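Local coordinates for FAA hydrolase family protein (Pseudomonas aeruginosa, PDB 6J5Y), which probably hydrolyses fumarylpyruvate to fumarate and pyruvate at an active site that binds manganese and pyruvate, at residues 157-169 against 207-221. Sequence-based numbering, arbitrary orientation.
Sequences AAISLQVDGEDRQ and VGAVERGERMLGAID
Strands 158-163 and 215-220 pair antiparallel in the middle of a five-stranded mixed sheet, flanked by strands 166-172 and 225-231. Ser160 with Ala219 and Gln162 with Leu217 are the hydrogen-bonded pairs, the second closed by Leu217 N to Gln162 O at 2.8 Å.

Aspartates finish the ladder at both ends, because a short carboxylate can take a backbone N-H where a strand runs out. Asp221 OD2 accepts from Ala158 N at 2.8 Å, met from well above the carboxylate plane. At the hairpin, Asp164 OD1 receives Arg215 N at 2.9 Å (165°), while Asp164 N returns one to Arg215 O. Asp164 OD2 lies 3.4 Å from Glu214 OE2, which would probably raise the proton affinity of one of them; Glu214 OE1 holds Glu211 N across a type II turn.

On the buried face, beta-branched residues suit the strands: Ile159 CG1, anti to the backbone N (chi1 179°), brings CD1 alongside Ile220 CD1 at 3.7 Å. Val163 CG2 touches CG of the long, flexible Met216, which reaches on to Val228 and Val230. Gly218 puts no side chain beside Leu161, which packs on Tyr81. The Gln169 amide is held at both ends, OE1 by Ile83 N and NE2 by Thr203 OG1 of the pyruvate pocket, and NE2 passes Val207 CG1 at 3.5 Å.

Leu161 O accepts from N of Arg168 and Gln169, two residues sharing one place opposite it: a classic beta bulge following the type I' turn of a tight beta hairpin.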
loop_
_atom_site.group_PDB
_atom_site.type_symbol
_atom_site.label_atom_id
_atom_site.label_comp_id
_atom_site.label_asym_id
_atom_site.label_seq_id
_atom_site.Cartn_x
_atom_site.Cartn_y
_atom_site.Cartn_z
ATOM N N ALA A 157 7.914 -13.380 4.628
ATOM C CA ALA A 157 8.018 -12.307 5.648
ATOM C C ALA A 157 6.687 -12.166 6.385
ATOM O O ALA A 157 5.671 -11.968 5.703
ATOM C CB ALA A 157 8.385 -10.985 5.007
ATOM N N ALA A 158 6.685 -12.232 7.723
ATOM C CA ALA A 158 5.465 -11.965 8.512
ATOM C C ALA A 158 5.085 -10.500 8.283
ATOM O O ALA A 158 6.005 -9.632 8.177
ATOM C CB ALA A 158 5.634 -12.264 9.987
ATOM N N ILE A 159 3.781 -10.281 8.155
ATOM C CA ILE A 159 3.101 -8.968 7.976
ATOM C C ILE A 159 1.985 -8.904 9.019
ATOM O O ILE A 159 1.169 -9.874 9.140
ATOM C CB ILE A 159 2.592 -8.794 6.536
ATOM C CG1 ILE A 159 1.863 -7.458 6.326
ATOM C CG2 ILE A 159 1.745 -9.991 6.109
ATOM C CD1 ILE A 159 1.736 -7.050 4.876
ATOM N N SER A 160 1.955 -7.822 9.779
ATOM C CA SER A 160 1.106 -7.709 10.985
ATOM C C SER A 160 0.639 -6.263 11.169
ATOM O O SER A 160 1.398 -5.311 10.811
ATOM C CB SER A 160 1.861 -8.197 12.177
ATOM O OG SER A 160 2.861 -7.244 12.518
ATOM N N LEU A 161 -0.560 -6.114 11.719
ATOM C CA LEU A 161 -1.140 -4.804 12.083
ATOM C C LEU A 161 -1.786 -4.958 13.448
ATOM O O LEU A 161 -2.641 -5.874 13.612
ATOM C CB LEU A 161 -2.183 -4.356 11.062
ATOM C CG LEU A 161 -2.672 -2.920 11.245
ATOM C CD1 LEU A 161 -3.157 -2.363 9.928
ATOM C CD2 LEU A 161 -3.776 -2.820 12.274
ATOM N N GLN A 162 -1.397 -4.104 14.384
ATOM C CA GLN A 162 -2.065 -4.079 15.696
ATOM C C GLN A 162 -2.729 -2.719 15.859
ATOM O O GLN A 162 -2.238 -1.708 15.285
ATOM C CB GLN A 162 -1.102 -4.491 16.807
ATOM C CG GLN A 162 0.117 -3.601 16.945
ATOM C CD GLN A 162 0.792 -3.828 18.273
ATOM O OE1 GLN A 162 0.783 -2.959 19.145
ATOM N NE2 GLN A 162 1.343 -5.022 18.437
ATOM N N VAL A 163 -3.880 -2.719 16.533
ATOM C CA VAL A 163 -4.574 -1.472 16.921
ATOM C C VAL A 163 -4.664 -1.484 18.441
ATOM O O VAL A 163 -5.261 -2.446 18.991
ATOM C CB VAL A 163 -5.957 -1.340 16.257
ATOM C CG1 VAL A 163 -6.700 -0.130 16.787
ATOM C CG2 VAL A 163 -5.842 -1.290 14.731
ATOM N N ASP A 164 -4.101 -0.455 19.075
ATOM C CA ASP A 164 -4.152 -0.256 20.545
ATOM C C ASP A 164 -3.669 -1.534 21.227
ATOM O O ASP A 164 -4.329 -1.961 22.184
ATOM C CB ASP A 164 -5.568 0.117 20.977
ATOM C CG ASP A 164 -5.999 1.500 20.511
ATOM O OD1 ASP A 164 -5.112 2.350 20.278
ATOM O OD2 ASP A 164 -7.212 1.723 20.408
ATOM N N GLY A 165 -2.600 -2.146 20.702
ATOM C CA GLY A 165 -1.893 -3.289 21.321
ATOM C C GLY A 165 -2.490 -4.639 20.944
ATOM O O GLY A 165 -1.905 -5.671 21.369
ATOM N N GLU A 166 -3.597 -4.644 20.185
ATOM C CA GLU A 166 -4.397 -5.852 19.827
ATOM C C GLU A 166 -4.055 -6.236 18.387
ATOM O O GLU A 166 -4.206 -5.379 17.505
ATOM C CB GLU A 166 -5.907 -5.593 19.919
ATOM C CG GLU A 166 -6.409 -5.209 21.303
ATOM C CD GLU A 166 -6.774 -6.340 22.259
ATOM O OE1 GLU A 166 -7.117 -7.450 21.772
ATOM O OE2 GLU A 166 -6.732 -6.108 23.504
ATOM N N ASP A 167 -3.603 -7.460 18.151
ATOM C CA ASP A 167 -3.335 -7.939 16.774
ATOM C C ASP A 167 -4.666 -7.937 16.028
ATOM O O ASP A 167 -5.690 -8.322 16.623
ATOM C CB ASP A 167 -2.641 -9.303 16.756
ATOM C CG ASP A 167 -1.209 -9.195 17.233
ATOM O OD1 ASP A 167 -0.535 -8.213 16.836
ATOM O OD2 ASP A 167 -0.780 -10.077 18.016
ATOM N N ARG A 168 -4.644 -7.442 14.799
ATOM C CA ARG A 168 -5.827 -7.366 13.913
ATOM C C ARG A 168 -5.491 -8.123 12.625
ATOM O O ARG A 168 -6.334 -8.904 12.167
ATOM C CB ARG A 168 -6.214 -5.895 13.747
ATOM C CG ARG A 168 -6.401 -5.152 15.065
ATOM C CD ARG A 168 -7.551 -5.626 15.947
ATOM N NE ARG A 168 -8.800 -5.479 15.229
ATOM C CZ ARG A 168 -9.541 -4.374 15.205
ATOM N NH1 ARG A 168 -10.645 -4.345 14.482
ATOM N NH2 ARG A 168 -9.238 -3.330 15.955
ATOM N N GLN A 169 -4.276 -7.951 12.099
ATOM C CA GLN A 169 -3.795 -8.693 10.905
ATOM C C GLN A 169 -2.445 -9.334 11.209
ATOM O O GLN A 169 -1.568 -8.670 11.776
ATOM C CB GLN A 169 -3.683 -7.772 9.689
ATOM C CG GLN A 169 -4.949 -6.985 9.433
ATOM C CD GLN A 169 -4.818 -6.149 8.187
ATOM O OE1 GLN A 169 -4.249 -5.051 8.222
ATOM N NE2 GLN A 169 -5.316 -6.678 7.078
ATOM N N VAL A 207 -8.903 -6.922 8.305
ATOM C CA VAL A 207 -9.192 -5.471 8.100
ATOM C C VAL A 207 -10.392 -5.084 8.969
ATOM O O VAL A 207 -11.271 -5.920 9.199
ATOM C CB VAL A 207 -9.474 -5.117 6.631
ATOM C CG1 VAL A 207 -8.353 -5.559 5.704
ATOM C CG2 VAL A 207 -10.812 -5.681 6.174
ATOM N N GLY A 208 -10.456 -3.817 9.355
ATOM C CA GLY A 208 -11.478 -3.312 10.276
ATOM C C GLY A 208 -11.464 -1.807 10.344
ATOM O O GLY A 208 -10.466 -1.152 9.841
ATOM N N ALA A 209 -12.527 -1.285 10.949
ATOM C CA ALA A 209 -12.729 0.137 11.242
ATOM C C ALA A 209 -11.727 0.568 12.313
ATOM O O ALA A 209 -11.215 -0.239 13.108
ATOM C CB ALA A 209 -14.157 0.420 11.653
ATOM N N VAL A 210 -11.426 1.837 12.284
ATOM C CA VAL A 210 -10.544 2.475 13.280
ATOM C C VAL A 210 -11.278 3.771 13.635
ATOM O O VAL A 210 -11.983 4.286 12.741
ATOM C CB VAL A 210 -9.147 2.589 12.640
ATOM C CG1 VAL A 210 -8.946 3.847 11.824
ATOM C CG2 VAL A 210 -8.036 2.394 13.641
ATOM N N GLU A 211 -11.233 4.195 14.899
ATOM C CA GLU A 211 -11.945 5.404 15.373
ATOM C C GLU A 211 -10.913 6.422 15.863
ATOM O O GLU A 211 -9.733 6.045 16.085
ATOM C CB GLU A 211 -12.992 5.021 16.422
ATOM C CG GLU A 211 -12.436 4.490 17.734
ATOM C CD GLU A 211 -13.514 4.261 18.791
ATOM O OE1 GLU A 211 -13.246 3.565 19.781
ATOM O OE2 GLU A 211 -14.617 4.800 18.626
ATOM N N ARG A 212 -11.309 7.680 15.969
ATOM C CA ARG A 212 -10.381 8.753 16.411
ATOM C C ARG A 212 -9.803 8.377 17.775
ATOM O O ARG A 212 -10.572 7.922 18.657
ATOM C CB ARG A 212 -11.057 10.123 16.492
ATOM C CG ARG A 212 -11.863 10.495 15.257
ATOM C CD ARG A 212 -13.340 10.554 15.570
ATOM N NE ARG A 212 -13.805 11.926 15.619
ATOM C CZ ARG A 212 -14.925 12.336 16.207
ATOM N NH1 ARG A 212 -15.721 11.482 16.833
ATOM N NH2 ARG A 212 -15.242 13.616 16.161
ATOM N N GLY A 213 -8.507 8.626 17.958
ATOM C CA GLY A 213 -7.810 8.372 19.230
ATOM C C GLY A 213 -7.116 7.030 19.247
ATOM O O GLY A 213 -6.179 6.907 20.028
ATOM N N GLU A 214 -7.518 6.076 18.397
ATOM C CA GLU A 214 -6.872 4.744 18.279
ATOM C C GLU A 214 -5.530 4.854 17.550
ATOM O O GLU A 214 -5.416 5.646 16.585
ATOM C CB GLU A 214 -7.722 3.740 17.495
ATOM C CG GLU A 214 -9.011 3.381 18.192
ATOM C CD GLU A 214 -9.702 2.157 17.616
ATOM O OE1 GLU A 214 -10.077 2.190 16.434
ATOM O OE2 GLU A 214 -9.861 1.167 18.368
ATOM N N ARG A 215 -4.603 3.984 17.941
ATOM C CA ARG A 215 -3.213 3.910 17.439
ATOM C C ARG A 215 -3.066 2.592 16.682
ATOM O O ARG A 215 -3.545 1.566 17.197
ATOM C CB ARG A 215 -2.242 3.966 18.622
ATOM C CG ARG A 215 -1.085 4.943 18.471
ATOM C CD ARG A 215 -0.512 5.293 19.834
ATOM N NE ARG A 215 0.588 4.435 20.261
ATOM C CZ ARG A 215 0.867 4.116 21.521
ATOM N NH1 ARG A 215 1.908 3.349 21.793
ATOM N NH2 ARG A 215 0.096 4.534 22.511
ATOM N N MET A 216 -2.400 2.619 15.532
ATOM C CA MET A 216 -2.110 1.433 14.688
ATOM C C MET A 216 -0.595 1.238 14.677
ATOM O O MET A 216 0.112 2.265 14.648
ATOM C CB MET A 216 -2.575 1.648 13.245
ATOM C CG MET A 216 -4.080 1.585 13.050
ATOM S SD MET A 216 -4.569 2.243 11.420
ATOM C CE MET A 216 -4.424 4.008 11.692
ATOM N N LEU A 217 -0.123 -0.015 14.665
ATOM C CA LEU A 217 1.306 -0.325 14.393
ATOM C C LEU A 217 1.372 -1.498 13.410
ATOM O O LEU A 217 0.953 -2.602 13.749
ATOM C CB LEU A 217 2.024 -0.621 15.707
ATOM C CG LEU A 217 3.550 -0.691 15.634
ATOM C CD1 LEU A 217 4.149 0.677 15.352
ATOM C CD2 LEU A 217 4.111 -1.280 16.921
ATOM N N GLY A 218 1.862 -1.233 12.212
ATOM C CA GLY A 218 2.136 -2.265 11.214
ATOM C C GLY A 218 3.600 -2.622 11.235
ATOM O O GLY A 218 4.406 -1.795 11.644
ATOM N N ALA A 219 3.923 -3.831 10.812
ATOM C CA ALA A 219 5.316 -4.258 10.671
ATOM C C ALA A 219 5.399 -5.318 9.582
ATOM O O ALA A 219 4.443 -6.083 9.386
ATOM C CB ALA A 219 5.831 -4.708 12.002
ATOM N N ILE A 220 6.520 -5.322 8.876
ATOM C CA ILE A 220 6.926 -6.475 8.033
ATOM C C ILE A 220 8.361 -6.836 8.385
ATOM O O ILE A 220 9.187 -5.905 8.454
ATOM C CB ILE A 220 6.723 -6.155 6.542
ATOM C CG1 ILE A 220 5.272 -5.727 6.288
ATOM C CG2 ILE A 220 7.180 -7.335 5.700
ATOM C CD1 ILE A 220 4.972 -5.168 4.914
ATOM N N ASP A 221 8.633 -8.139 8.526
ATOM C CA ASP A 221 9.996 -8.670 8.803
ATOM C C ASP A 221 11.027 -8.005 7.887
ATOM O O ASP A 221 10.852 -8.024 6.640
ATOM C CB ASP A 221 10.087 -10.183 8.615
ATOM C CG ASP A 221 9.288 -10.974 9.631
ATOM O OD1 ASP A 221 8.994 -10.434 10.695
ATOM O OD2 ASP A 221 8.979 -12.133 9.344
#